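Local structure of Alr4995 protein (Nostoc sp., 6LRF) at residues G77-L82 / G105-E110; R84-E89 / D114-G119; D153-S158 / H278-V283. The protein acts as the bifunctional enzyme AgrE, an arginine dihydrolase that is also an ornithine cyclodeaminase. All blocks are in the same frame, centred on the assembly; numbering follows the deposited sequence.

Interaction 1. Residues G77-L82 / G105-E110; sequences GDNVVL and GYTVYE
Val80 and Tyr109 are joined through the backbone, where Tyr109 N donates to Val80 O at 2.8 Å. The same ladder is continued by Thr107 N to Asp78 O, Val80 N to Thr107 O and Leu82 N to Tyr109 O, all four with an N-H...O angle of at least 165°. Bridges Asn79-Thr107, Val80-Val108 and Val81-Tyr109 therefore fix a parallel register. On one face, Val80 CG1 presses against Val108 CG2 at 3.5 Å, a tight carbon pair. The same Val80 CG1 also meets Tyr106 CB at 3.5 Å. Leu82 CB packs against Val108 CG1 at 4.0 Å. The opposite face carries Asn79, Thr107, Val81 and Tyr109. With CG anti to its carbonyl carbon (chi1 -65°), Tyr109 lays its ring edge near Asn79, and CE1 is 3.5 Å from Asn79 OD1, amide and ring planes 58° apart. Outside the pair, Trp151 stacks on the Tyr109 ring. With an alanine here in place of the tyrosine, Trp151 would probably lose its stacking mate and Asn79 OD1 the ring edge beside it. In the outer shell, Val80 and Val108 rest on Phe101 of helix 93-103, Val81 on helix 145-152, and Glu110 OE2 pairs with Lys98. Gly105 ends helix 93-103 in a Schellman motif, turning the chain into strand 107-109. Strand, helix and parallel neighbouring strand make a beta-alpha-beta crossover; with antiparallel strand 73-76 beside it, this is the three-stranded unit expected of the GME (pentein) fold.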
ATOM      1  N   GLY B  77      26.148  21.727  51.446  1.00 25.22           N
ATOM      2  CA  GLY B  77      26.622  22.412  52.640  1.00 26.80           C
ATOM      3  C   GLY B  77      25.846  21.950  53.868  1.00 24.95           C
ATOM      4  O   GLY B  77      25.706  20.749  54.118  1.00 21.37           O
ATOM      5  N   ASP B  78      25.315  22.901  54.619  1.00 22.23           N
ATOM      6  CA  ASP B  78      24.523  22.567  55.807  1.00 27.23           C
ATOM      7  C   ASP B  78      23.015  22.527  55.500  1.00 29.16           C
ATOM      8  O   ASP B  78      22.203  22.365  56.405  1.00 23.45           O
ATOM      9  CB  ASP B  78      24.799  23.570  56.941  1.00 31.40           C
ATOM     10  CG  ASP B  78      26.285  23.602  57.378  1.00 34.15           C
ATOM     11  OD1 ASP B  78      26.731  24.678  57.828  1.00 44.86           O
ATOM     12  OD2 ASP B  78      27.003  22.572  57.279  1.00 32.43           O
ATOM     13  N   ASN B  79      22.648  22.685  54.226  1.00 24.30           N
ATOM     14  CA  ASN B  79      21.238  22.694  53.813  1.00 24.24           C
ATOM     15  C   ASN B  79      20.782  21.388  53.161  1.00 25.85           C
ATOM     16  O   ASN B  79      21.533  20.782  52.403  1.00 21.95           O
ATOM     17  CB  ASN B  79      20.986  23.840  52.835  1.00 19.68           C
ATOM     18  CG  ASN B  79      21.178  25.188  53.474  1.00 31.58           C
ATOM     19  OD1 ASN B  79      20.617  25.465  54.538  1.00 30.95           O
ATOM     20  ND2 ASN B  79      22.001  26.030  52.848  1.00 26.60           N
ATOM     21  N   VAL B  80      19.551  20.966  53.443  1.00 20.37           N
ATOM     22  CA  VAL B  80      18.972  19.841  52.719  1.00 20.33           C
ATOM     23  C   VAL B  80      17.568  20.221  52.253  1.00 23.96           C
ATOM     24  O   VAL B  80      16.820  20.857  52.989  1.00 21.03           O
ATOM     25  CB  VAL B  80      18.948  18.527  53.579  1.00 23.73           C
ATOM     26  CG1 VAL B  80      18.508  18.806  54.973  1.00 28.22           C
ATOM     27  CG2 VAL B  80      18.023  17.470  52.962  1.00 23.23           C
ATOM     28  N   VAL B  81      17.237  19.894  51.003  1.00 19.26           N
ATOM     29  CA  VAL B  81      15.841  19.916  50.572  1.00 14.97           C
ATOM     30  C   VAL B  81      15.358  18.480  50.725  1.00 21.39           C
ATOM     31  O   VAL B  81      15.902  17.566  50.109  1.00 20.37           O
ATOM     32  CB  VAL B  81      15.639  20.403  49.122  1.00 21.08           C
ATOM     33  CG1 VAL B  81      14.128  20.460  48.785  1.00 17.22           C
ATOM     34  CG2 VAL B  81      16.278  21.780  48.923  1.00 18.54           C
ATOM     35  N   LEU B  82      14.376  18.290  51.600  1.00 19.70           N
ATOM     36  CA  LEU B  82      13.780  16.990  51.850  1.00 23.45           C
ATOM     37  C   LEU B  82      13.014  16.496  50.626  1.00 21.88           C
ATOM     38  O   LEU B  82      12.296  17.259  50.000  1.00 21.07           O
ATOM     39  CB  LEU B  82      12.836  17.088  53.052  1.00 23.94           C
ATOM     40  CG  LEU B  82      12.296  15.803  53.668  1.00 29.77           C
ATOM     41  CD1 LEU B  82      13.407  15.036  54.363  1.00 31.06           C
ATOM     42  CD2 LEU B  82      11.175  16.147  54.657  1.00 31.33           C
ATOM     43  N   GLY B 105      22.198  17.869  62.231  1.00 21.45           N
ATOM     44  CA  GLY B 105      22.514  19.285  62.179  1.00 24.71           C
ATOM     45  C   GLY B 105      22.067  20.075  60.953  1.00 28.42           C
ATOM     46  O   GLY B 105      22.251  21.294  60.885  1.00 27.75           O
ATOM     47  N   TYR B 106      21.461  19.400  59.990  1.00 22.73           N
ATOM     48  CA  TYR B 106      21.102  20.070  58.745  1.00 26.44           C
ATOM     49  C   TYR B 106      19.909  20.983  58.889  1.00 23.27           C
ATOM     50  O   TYR B 106      19.008  20.742  59.679  1.00 25.14           O
ATOM     51  CB  TYR B 106      20.836  19.047  57.639  1.00 23.20           C
ATOM     52  CG  TYR B 106      22.077  18.281  57.268  1.00 23.03           C
ATOM     53  CD1 TYR B 106      22.333  17.034  57.819  1.00 21.72           C
ATOM     54  CD2 TYR B 106      23.014  18.823  56.389  1.00 21.65           C
ATOM     55  CE1 TYR B 106      23.480  16.325  57.494  1.00 24.77           C
ATOM     56  CE2 TYR B 106      24.174  18.127  56.061  1.00 26.90           C
ATOM     57  CZ  TYR B 106      24.397  16.877  56.612  1.00 26.64           C
ATOM     58  OH  TYR B 106      25.535  16.181  56.289  1.00 26.96           O
ATOM     59  N   THR B 107      19.918  22.051  58.104  1.00 27.60           N
ATOM     60  CA  THR B 107      18.754  22.912  57.968  1.00 26.08           C
ATOM     61  C   THR B 107      17.874  22.303  56.866  1.00 26.56           C
ATOM     62  O   THR B 107      18.279  22.243  55.705  1.00 23.81           O
ATOM     63  CB  THR B 107      19.176  24.357  57.637  1.00 27.97           C
ATOM     64  OG1 THR B 107      20.095  24.810  58.637  1.00 31.15           O
ATOM     65  CG2 THR B 107      17.985  25.302  57.560  1.00 23.14           C
ATOM     66  N   VAL B 108      16.687  21.837  57.252  1.00 24.14           N
ATOM     67  CA  VAL B 108      15.831  21.037  56.385  1.00 24.22           C
ATOM     68  C   VAL B 108      14.716  21.882  55.779  1.00 29.98           C
ATOM     69  O   VAL B 108      13.915  22.494  56.490  1.00 23.87           O
ATOM     70  CB  VAL B 108      15.208  19.848  57.148  1.00 25.83           C
ATOM     71  CG1 VAL B 108      14.235  19.094  56.259  1.00 30.22           C
ATOM     72  CG2 VAL B 108      16.292  18.903  57.656  1.00 26.10           C
ATOM     73  N   TYR B 109      14.686  21.929  54.453  1.00 21.99           N
ATOM     74  CA  TYR B 109      13.624  22.623  53.743  1.00 22.57           C
ATOM     75  C   TYR B 109      12.658  21.611  53.163  1.00 24.49           C
ATOM     76  O   TYR B 109      13.071  20.540  52.710  1.00 23.94           O
ATOM     77  CB  TYR B 109      14.186  23.493  52.635  1.00 23.03           C
ATOM     78  CG  TYR B 109      15.042  24.611  53.135  1.00 24.79           C
ATOM     79  CD1 TYR B 109      16.416  24.469  53.230  1.00 27.28           C
ATOM     80  CD2 TYR B 109      14.477  25.802  53.526  1.00 29.31           C
ATOM     81  CE1 TYR B 109      17.211  25.503  53.695  1.00 31.13           C
ATOM     82  CE2 TYR B 109      15.255  26.838  53.987  1.00 31.76           C
ATOM     83  CZ  TYR B 109      16.617  26.690  54.064  1.00 32.67           C
ATOM     84  OH  TYR B 109      17.382  27.734  54.525  1.00 39.82           O
ATOM     85  N   GLU B 110      11.379  21.954  53.177  1.00 24.88           N
ATOM     86  CA  GLU B 110      10.361  21.036  52.705  1.00 28.74           C
ATOM     87  C   GLU B 110       9.527  21.707  51.640  1.00 27.58           C
ATOM     88  O   GLU B 110       9.148  22.870  51.792  1.00 24.28           O
ATOM     89  CB  GLU B 110       9.479  20.579  53.854  1.00 30.70           C
ATOM     90  CG  GLU B 110      10.203  19.746  54.873  1.00 33.85           C
ATOM     91  CD  GLU B 110       9.292  19.371  56.009  1.00 42.02           C
ATOM     92  OE1 GLU B 110       8.579  20.268  56.510  1.00 51.65           O
ATOM     93  OE2 GLU B 110       9.266  18.184  56.385  1.00 44.33           O
TER

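Interaction 2. Residues R84-E89 / D114-G119; sequences RFLHKE and DLPFEG
Arg84 meets Phe117 as an isolated antiparallel, hydrogen-bonded bridge, with loop on both sides of the pair, in the GME-type domain. Phe117 N reaches Arg84 O at 2.8 Å with an angle of 161° at the hydrogen; the return bond, Arg84 N to Phe117 O, is just as short but weak, bent to 130°. Arg84 O also receives the CA-H of Pro116 at 3.2 Å. The arginine side chain leads away from this bridge: with CG anti to the backbone N (chi1 178°) and a bend at chi2, its methylenes pass Leu115 O, while NH2 forms a salt bridge with Glu94 and NE a hydrogen bond to Lys113 O. Next along the chain, the Phe85 side chain crosses that of Glu118 at about a right angle, ring and carboxylate planes well inclined to each other, and CD1 lies 3.6 Å from Glu118 OE2. Leu86 then packs its CB on Pro116 CB at 4.2 Å. Around these, Glu118 OE1 is taken by Arg139 and His168, so the two carboxylate oxygens serve different neighbours, while Pro116 also packs on Gln326 of the second subunit. Glu118 OE2 accepts from Leu86 N on its anti lone pair at 3.2 Å, and it is linked to His87 N by a water that accepts from this nitrogen (3.1 Å) and donates to OE2 (2.6 Å).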
ATOM      1  N   ARG B  84       9.991  15.010  48.666  1.00 20.91           N
ATOM      2  CA  ARG B  84       8.567  14.744  48.742  1.00 24.31           C
ATOM      3  C   ARG B  84       8.236  13.703  47.656  1.00 26.72           C
ATOM      4  O   ARG B  84       8.288  14.008  46.459  1.00 22.17           O
ATOM      5  CB  ARG B  84       7.757  16.030  48.559  1.00 20.86           C
ATOM      6  CG  ARG B  84       6.227  15.839  48.578  1.00 28.05           C
ATOM      7  CD  ARG B  84       5.756  15.011  49.771  1.00 36.78           C
ATOM      8  NE  ARG B  84       4.297  14.874  49.821  1.00 48.97           N
ATOM      9  CZ  ARG B  84       3.636  14.160  50.733  1.00 45.38           C
ATOM     10  NH1 ARG B  84       2.309  14.097  50.698  1.00 41.63           N
ATOM     11  NH2 ARG B  84       4.299  13.504  51.682  1.00 45.19           N
ATOM     12  N   PHE B  85       7.940  12.469  48.062  1.00 22.79           N
ATOM     13  CA  PHE B  85       7.782  11.387  47.080  1.00 28.99           C
ATOM     14  C   PHE B  85       6.438  11.499  46.361  1.00 29.68           C
ATOM     15  O   PHE B  85       5.446  11.927  46.944  1.00 24.47           O
ATOM     16  CB  PHE B  85       7.916   9.998  47.735  1.00 28.40           C
ATOM     17  CG  PHE B  85       9.314   9.676  48.205  1.00 29.35           C
ATOM     18  CD1 PHE B  85      10.248   9.132  47.334  1.00 27.32           C
ATOM     19  CD2 PHE B  85       9.699   9.931  49.520  1.00 27.53           C
ATOM     20  CE1 PHE B  85      11.543   8.825  47.760  1.00 30.31           C
ATOM     21  CE2 PHE B  85      10.993   9.637  49.961  1.00 27.29           C
ATOM     22  CZ  PHE B  85      11.921   9.082  49.079  1.00 28.72           C
ATOM     23  N   LEU B  86       6.434  11.130  45.083  1.00 32.47           N
ATOM     24  CA  LEU B  86       5.217  11.092  44.281  1.00 30.67           C
ATOM     25  C   LEU B  86       4.268  10.006  44.783  1.00 29.38           C
ATOM     26  O   LEU B  86       3.107  10.266  45.052  1.00 35.96           O
ATOM     27  CB  LEU B  86       5.564  10.849  42.808  1.00 33.11           C
ATOM     28  CG  LEU B  86       4.412  10.581  41.836  1.00 32.53           C
ATOM     29  CD1 LEU B  86       3.540  11.809  41.709  1.00 22.14           C
ATOM     30  CD2 LEU B  86       4.974  10.177  40.483  1.00 31.08           C
ATOM     31  N   HIS B  87       4.796   8.794  44.918  1.00 30.32           N
ATOM     32  CA  HIS B  87       4.008   7.624  45.279  1.00 34.49           C
ATOM     33  C   HIS B  87       3.867   7.440  46.771  1.00 37.49           C
ATOM     34  O   HIS B  87       4.856   7.492  47.508  1.00 33.83           O
ATOM     35  CB  HIS B  87       4.632   6.368  44.678  1.00 38.85           C
ATOM     36  CG  HIS B  87       4.557   6.316  43.185  1.00 38.37           C
ATOM     37  ND1 HIS B  87       5.663   6.466  42.376  1.00 42.12           N
ATOM     38  CD2 HIS B  87       3.504   6.145  42.355  1.00 37.40           C
ATOM     39  CE1 HIS B  87       5.297   6.375  41.110  1.00 36.61           C
ATOM     40  NE2 HIS B  87       3.992   6.176  41.071  1.00 42.74           N
ATOM     41  N   LYS B  88       2.636   7.187  47.206  1.00 36.84           N
ATOM     42  CA  LYS B  88       2.331   6.982  48.617  1.00 34.43           C
ATOM     43  C   LYS B  88       3.156   5.846  49.246  1.00 35.98           C
ATOM     44  O   LYS B  88       3.377   5.836  50.455  1.00 39.07           O
ATOM     45  CB  LYS B  88       0.832   6.708  48.786  1.00 41.75           C
ATOM     46  CG  LYS B  88       0.301   5.604  47.859  1.00 50.35           C
ATOM     47  CD  LYS B  88      -1.233   5.482  47.897  1.00 53.57           C
ATOM     48  CE  LYS B  88      -1.776   4.886  46.590  1.00 59.44           C
ATOM     49  NZ  LYS B  88      -3.241   5.114  46.403  1.00 62.24           N
ATOM     50  N   GLU B  89       3.631   4.911  48.428  1.00 34.89           N
ATOM     51  CA  GLU B  89       4.353   3.751  48.941  1.00 41.74           C
ATOM     52  C   GLU B  89       5.711   4.134  49.549  1.00 44.90           C
ATOM     53  O   GLU B  89       6.306   3.355  50.308  1.00 40.73           O
ATOM     54  CB  GLU B  89       4.555   2.702  47.835  1.00 44.60           C
ATOM     55  CG  GLU B  89       3.304   1.905  47.451  1.00 45.35           C
ATOM     56  CD  GLU B  89       2.409   2.638  46.471  1.00 51.25           C
ATOM     57  OE1 GLU B  89       2.930   3.511  45.742  1.00 53.03           O
ATOM     58  OE2 GLU B  89       1.187   2.349  46.425  1.00 55.07           O
ATOM     59  N   ASP B 114       2.101  18.901  47.537  1.00 37.50           N
ATOM     60  CA  ASP B 114       1.683  18.445  46.211  1.00 49.01           C
ATOM     61  C   ASP B 114       2.742  18.755  45.149  1.00 46.92           C
ATOM     62  O   ASP B 114       2.441  18.847  43.959  1.00 46.47           O
ATOM     63  CB  ASP B 114       0.357  19.093  45.820  1.00 52.17           C
ATOM     64  CG  ASP B 114       0.504  20.574  45.553  1.00 54.64           C
ATOM     65  OD1 ASP B 114       1.317  21.219  46.257  1.00 56.80           O
ATOM     66  OD2 ASP B 114      -0.185  21.093  44.647  1.00 57.87           O
ATOM     67  N   LEU B 115       3.987  18.925  45.583  1.00 41.28           N
ATOM     68  CA  LEU B 115       5.067  19.258  44.667  1.00 35.56           C
ATOM     69  C   LEU B 115       6.203  18.259  44.826  1.00 31.18           C
ATOM     70  O   LEU B 115       7.156  18.505  45.563  1.00 32.03           O
ATOM     71  CB  LEU B 115       5.555  20.676  44.923  1.00 30.71           C
ATOM     72  CG  LEU B 115       6.425  21.317  43.853  1.00 29.44           C
ATOM     73  CD1 LEU B 115       5.699  21.215  42.530  1.00 32.96           C
ATOM     74  CD2 LEU B 115       6.665  22.781  44.220  1.00 27.07           C
ATOM     75  N   PRO B 116       6.094  17.116  44.146  1.00 27.19           N
ATOM     76  CA  PRO B 116       7.071  16.040  44.340  1.00 25.44           C
ATOM     77  C   PRO B 116       8.495  16.381  43.891  1.00 27.28           C
ATOM     78  O   PRO B 116       8.721  17.120  42.928  1.00 25.24           O
ATOM     79  CB  PRO B 116       6.496  14.877  43.505  1.00 27.85           C
ATOM     80  CG  PRO B 116       5.414  15.464  42.671  1.00 31.20           C
ATOM     81  CD  PRO B 116       4.912  16.670  43.387  1.00 33.26           C
ATOM     82  N   PHE B 117       9.449  15.833  44.631  1.00 23.20           N
ATOM     83  CA  PHE B 117      10.875  16.003  44.361  1.00 24.50           C
ATOM     84  C   PHE B 117      11.599  14.876  45.052  1.00 23.91           C
ATOM     85  O   PHE B 117      11.382  14.659  46.242  1.00 23.39           O
ATOM     86  CB  PHE B 117      11.382  17.340  44.871  1.00 22.07           C
ATOM     87  CG  PHE B 117      12.875  17.430  44.934  1.00 22.47           C
ATOM     88  CD1 PHE B 117      13.618  17.591  43.778  1.00 19.39           C
ATOM     89  CD2 PHE B 117      13.537  17.351  46.154  1.00 23.67           C
ATOM     90  CE1 PHE B 117      14.997  17.678  43.830  1.00 21.08           C
ATOM     91  CE2 PHE B 117      14.920  17.433  46.219  1.00 22.43           C
ATOM     92  CZ  PHE B 117      15.654  17.601  45.052  1.00 24.51           C
ATOM     93  N   GLU B 118      12.453  14.145  44.346  1.00 21.83           N
ATOM     94  CA  GLU B 118      12.969  12.921  44.956  1.00 21.17           C
ATOM     95  C   GLU B 118      14.476  12.914  45.198  1.00 18.66           C
ATOM     96  O   GLU B 118      15.149  11.890  45.047  1.00 21.70           O
ATOM     97  CB  GLU B 118      12.523  11.720  44.121  1.00 21.65           C
ATOM     98  CG  GLU B 118      10.985  11.620  44.170  1.00 25.26           C
ATOM     99  CD  GLU B 118      10.424  10.265  43.764  1.00 26.61           C
ATOM    100  OE1 GLU B 118      11.179   9.430  43.219  1.00 30.02           O
ATOM    101  OE2 GLU B 118       9.212  10.045  43.990  1.00 29.87           O
ATOM    102  N   GLY B 119      14.992  14.065  45.623  1.00 22.91           N
ATOM    103  CA  GLY B 119      16.307  14.125  46.245  1.00 23.16           C
ATOM    104  C   GLY B 119      17.483  14.047  45.301  1.00 26.43           C
ATOM    105  O   GLY B 119      17.391  14.448  44.134  1.00 21.82           O
TER
HETATM  106  O   HOH W   1       7.805   8.000  44.738  1.00 30.16           O

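Interaction 3. Residues D153-S158 / H278-V283; sequences DIEVLS and HANVYV
Glu155 places CG anti to the backbone N (chi1 178°) and runs on extended to CD, while Tyr282 has CG anti to its carbonyl carbon (chi1 -61°); the two torsions bring carboxylate and phenol together on the sheet face that carries Glu155 and Asn280. Tyr282 OH donates to Glu155 OE2 in the plane of the ring, and the 2.5 Å separation is so short that its exact length is doubtful. Asn280 lies alongside Glu155 and sends ND2 to the same OE2 in a weak bond of 3.4 Å. Arg199 forms a salt bridge with the other oxygen, OE1. Leu157 CD2 touches Tyr282 CE2 at 3.6 Å, the two side chains lying side by side and pointing the same way. The backbones pair as well: Val156 N to Asn280 O is straight at 170°, whereas Asn280 N approaches Ile154 O from above its carbonyl plane. At the start, Asp153 OD1 accepts Ala279 N at 3.0 Å. The CA-CA distance opens from 4.0 Å at Ile154-Ala279 to 7.7 Å at Ser158-Val283, so the strands splay after the parallel bridge Glu155-Asn280. Such pairing sets strand 280-292 between parallel 155-160 and antiparallel 329-337 in one mixed sheet.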
ATOM      1  N   ASP B 153      20.968  28.001  47.223  1.00 33.56           N
ATOM      2  CA  ASP B 153      21.736  29.130  46.683  1.00 35.69           C
ATOM      3  C   ASP B 153      22.695  28.700  45.552  1.00 36.95           C
ATOM      4  O   ASP B 153      23.915  28.864  45.655  1.00 35.91           O
ATOM      5  CB  ASP B 153      22.513  29.826  47.819  1.00 43.42           C
ATOM      6  CG  ASP B 153      22.709  31.328  47.578  1.00 42.70           C
ATOM      7  OD1 ASP B 153      22.086  31.879  46.649  1.00 43.93           O
ATOM      8  OD2 ASP B 153      23.475  31.969  48.337  1.00 52.47           O
ATOM      9  N   ILE B 154      22.137  28.164  44.470  1.00 33.85           N
ATOM     10  CA  ILE B 154      22.939  27.574  43.405  1.00 29.31           C
ATOM     11  C   ILE B 154      22.236  27.656  42.051  1.00 30.52           C
ATOM     12  O   ILE B 154      21.011  27.738  42.000  1.00 23.88           O
ATOM     13  CB  ILE B 154      23.280  26.104  43.732  1.00 26.57           C
ATOM     14  CG1 ILE B 154      24.378  25.595  42.801  1.00 23.84           C
ATOM     15  CG2 ILE B 154      22.040  25.223  43.676  1.00 26.84           C
ATOM     16  CD1 ILE B 154      25.153  24.435  43.342  1.00 22.21           C
ATOM     17  N   GLU B 155      23.015  27.670  40.965  1.00 27.64           N
ATOM     18  CA  GLU B 155      22.470  27.614  39.605  1.00 29.83           C
ATOM     19  C   GLU B 155      21.919  26.224  39.299  1.00 25.58           C
ATOM     20  O   GLU B 155      22.643  25.237  39.397  1.00 25.03           O
ATOM     21  CB  GLU B 155      23.535  27.974  38.561  1.00 27.57           C
ATOM     22  CG  GLU B 155      23.033  27.885  37.116  1.00 32.99           C
ATOM     23  CD  GLU B 155      24.124  28.154  36.085  1.00 36.76           C
ATOM     24  OE1 GLU B 155      25.178  27.487  36.135  1.00 39.24           O
ATOM     25  OE2 GLU B 155      23.928  29.033  35.226  1.00 40.36           O
ATOM     26  N   VAL B 156      20.642  26.152  38.926  1.00 22.52           N
ATOM     27  CA  VAL B 156      19.993  24.864  38.654  1.00 23.82           C
ATOM     28  C   VAL B 156      19.730  24.693  37.163  1.00 24.20           C
ATOM     29  O   VAL B 156      19.091  25.529  36.543  1.00 24.12           O
ATOM     30  CB  VAL B 156      18.663  24.727  39.428  1.00 22.81           C
ATOM     31  CG1 VAL B 156      17.901  23.465  39.002  1.00 18.65           C
ATOM     32  CG2 VAL B 156      18.938  24.695  40.927  1.00 23.47           C
ATOM     33  N   LEU B 157      20.244  23.605  36.601  1.00 24.85           N
ATOM     34  CA  LEU B 157      20.057  23.276  35.192  1.00 26.63           C
ATOM     35  C   LEU B 157      19.053  22.147  35.024  1.00 25.06           C
ATOM     36  O   LEU B 157      19.300  21.038  35.491  1.00 25.41           O
ATOM     37  CB  LEU B 157      21.394  22.871  34.571  1.00 24.74           C
ATOM     38  CG  LEU B 157      22.518  23.897  34.651  1.00 25.03           C
ATOM     39  CD1 LEU B 157      23.735  23.381  33.908  1.00 26.83           C
ATOM     40  CD2 LEU B 157      22.053  25.226  34.078  1.00 30.43           C
ATOM     41  N   SER B 158      17.930  22.412  34.356  1.00 20.48           N
ATOM     42  CA  SER B 158      16.860  21.413  34.262  1.00 20.43           C
ATOM     43  C   SER B 158      17.053  20.469  33.085  1.00 26.17           C
ATOM     44  O   SER B 158      17.288  20.920  31.959  1.00 25.50           O
ATOM     45  CB  SER B 158      15.496  22.101  34.148  1.00 24.16           C
ATOM     46  OG  SER B 158      15.292  22.998  35.233  1.00 25.76           O
ATOM     47  N   HIS B 278      25.652  31.024  43.381  1.00 34.18           N
ATOM     48  CA  HIS B 278      24.484  31.715  43.876  1.00 35.51           C
ATOM     49  C   HIS B 278      23.272  31.225  43.096  1.00 35.83           C
ATOM     50  O   HIS B 278      23.409  30.688  41.987  1.00 29.58           O
ATOM     51  CB  HIS B 278      24.636  33.241  43.764  1.00 36.55           C
ATOM     52  CG  HIS B 278      24.792  33.749  42.363  1.00 39.30           C
ATOM     53  ND1 HIS B 278      25.974  33.648  41.656  1.00 43.09           N
ATOM     54  CD2 HIS B 278      23.923  34.401  41.550  1.00 38.87           C
ATOM     55  CE1 HIS B 278      25.821  34.201  40.464  1.00 44.17           C
ATOM     56  NE2 HIS B 278      24.585  34.665  40.375  1.00 42.38           N
ATOM     57  N   ALA B 279      22.103  31.397  43.705  1.00 31.56           N
ATOM     58  CA  ALA B 279      20.825  31.013  43.122  1.00 34.13           C
ATOM     59  C   ALA B 279      20.661  31.529  41.701  1.00 34.91           C
ATOM     60  O   ALA B 279      20.756  32.731  41.438  1.00 31.26           O
ATOM     61  CB  ALA B 279      19.678  31.519  43.983  1.00 29.11           C
ATOM     62  N   ASN B 280      20.408  30.602  40.789  1.00 32.82           N
ATOM     63  CA  ASN B 280      20.031  30.972  39.437  1.00 32.44           C
ATOM     64  C   ASN B 280      19.041  29.965  38.855  1.00 31.30           C
ATOM     65  O   ASN B 280      19.320  28.766  38.837  1.00 26.57           O
ATOM     66  CB  ASN B 280      21.272  31.070  38.567  1.00 32.23           C
ATOM     67  CG  ASN B 280      21.025  31.840  37.315  1.00 40.79           C
ATOM     68  OD1 ASN B 280      20.293  32.836  37.320  1.00 40.52           O
ATOM     69  ND2 ASN B 280      21.612  31.381  36.214  1.00 47.86           N
ATOM     70  N   VAL B 281      17.878  30.449  38.409  1.00 32.57           N
ATOM     71  CA  VAL B 281      16.869  29.574  37.799  1.00 35.93           C
ATOM     72  C   VAL B 281      16.612  29.981  36.344  1.00 29.09           C
ATOM     73  O   VAL B 281      16.539  31.173  36.027  1.00 28.02           O
ATOM     74  CB  VAL B 281      15.503  29.577  38.592  1.00 34.35           C
ATOM     75  CG1 VAL B 281      15.731  29.718  40.086  1.00 35.77           C
ATOM     76  CG2 VAL B 281      14.554  30.673  38.118  1.00 38.66           C
ATOM     77  N   TYR B 282      16.491  28.994  35.458  1.00 28.04           N
ATOM     78  CA  TYR B 282      16.082  29.278  34.081  1.00 30.79           C
ATOM     79  C   TYR B 282      14.613  28.926  33.855  1.00 30.35           C
ATOM     80  O   TYR B 282      14.017  29.319  32.846  1.00 27.42           O
ATOM     81  CB  TYR B 282      16.977  28.537  33.087  1.00 30.91           C
ATOM     82  CG  TYR B 282      18.423  28.941  33.202  1.00 39.70           C
ATOM     83  CD1 TYR B 282      18.903  30.080  32.567  1.00 44.55           C
ATOM     84  CD2 TYR B 282      19.302  28.202  33.969  1.00 36.41           C
ATOM     85  CE1 TYR B 282      20.232  30.460  32.681  1.00 38.73           C
ATOM     86  CE2 TYR B 282      20.627  28.572  34.092  1.00 41.23           C
ATOM     87  CZ  TYR B 282      21.089  29.701  33.447  1.00 47.48           C
ATOM     88  OH  TYR B 282      22.418  30.060  33.573  1.00 53.41           O
ATOM     89  N   VAL B 283      14.030  28.199  34.807  1.00 28.13           N
ATOM     90  CA  VAL B 283      12.616  27.857  34.752  1.00 20.60           C
ATOM     91  C   VAL B 283      11.774  29.131  34.718  1.00 31.33           C
ATOM     92  O   VAL B 283      11.997  30.069  35.497  1.00 28.19           O
ATOM     93  CB  VAL B 283      12.213  26.972  35.949  1.00 25.21           C
ATOM     94  CG1 VAL B 283      10.723  26.651  35.917  1.00 20.74           C
ATOM     95  CG2 VAL B 283      13.050  25.689  35.949  1.00 21.87           C
TER

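In the fold
Interaction 2 is the buried contact of the three, whereas interactions 1 and 3 each mix buried with exposed residues. The segments of interaction 2 come just after the two strands of interaction 1 in the chain, and the contacts physically meet, the Phe117 ring packing on the carbonyl oxygens of Val81 and Leu82; their centres lie about 17 Å apart. Interaction 3 touches neither, yet side chains from all three pack on helix 145-152. Their chemistry differs: interaction 1 is regular parallel pairing with one apolar face and one mixed face, interaction 2 relies on a single bridge and a buried carboxylate, and interaction 3 gathers polar groups on a splaying strand pair. Another subunit reaches interaction 2 but not the others.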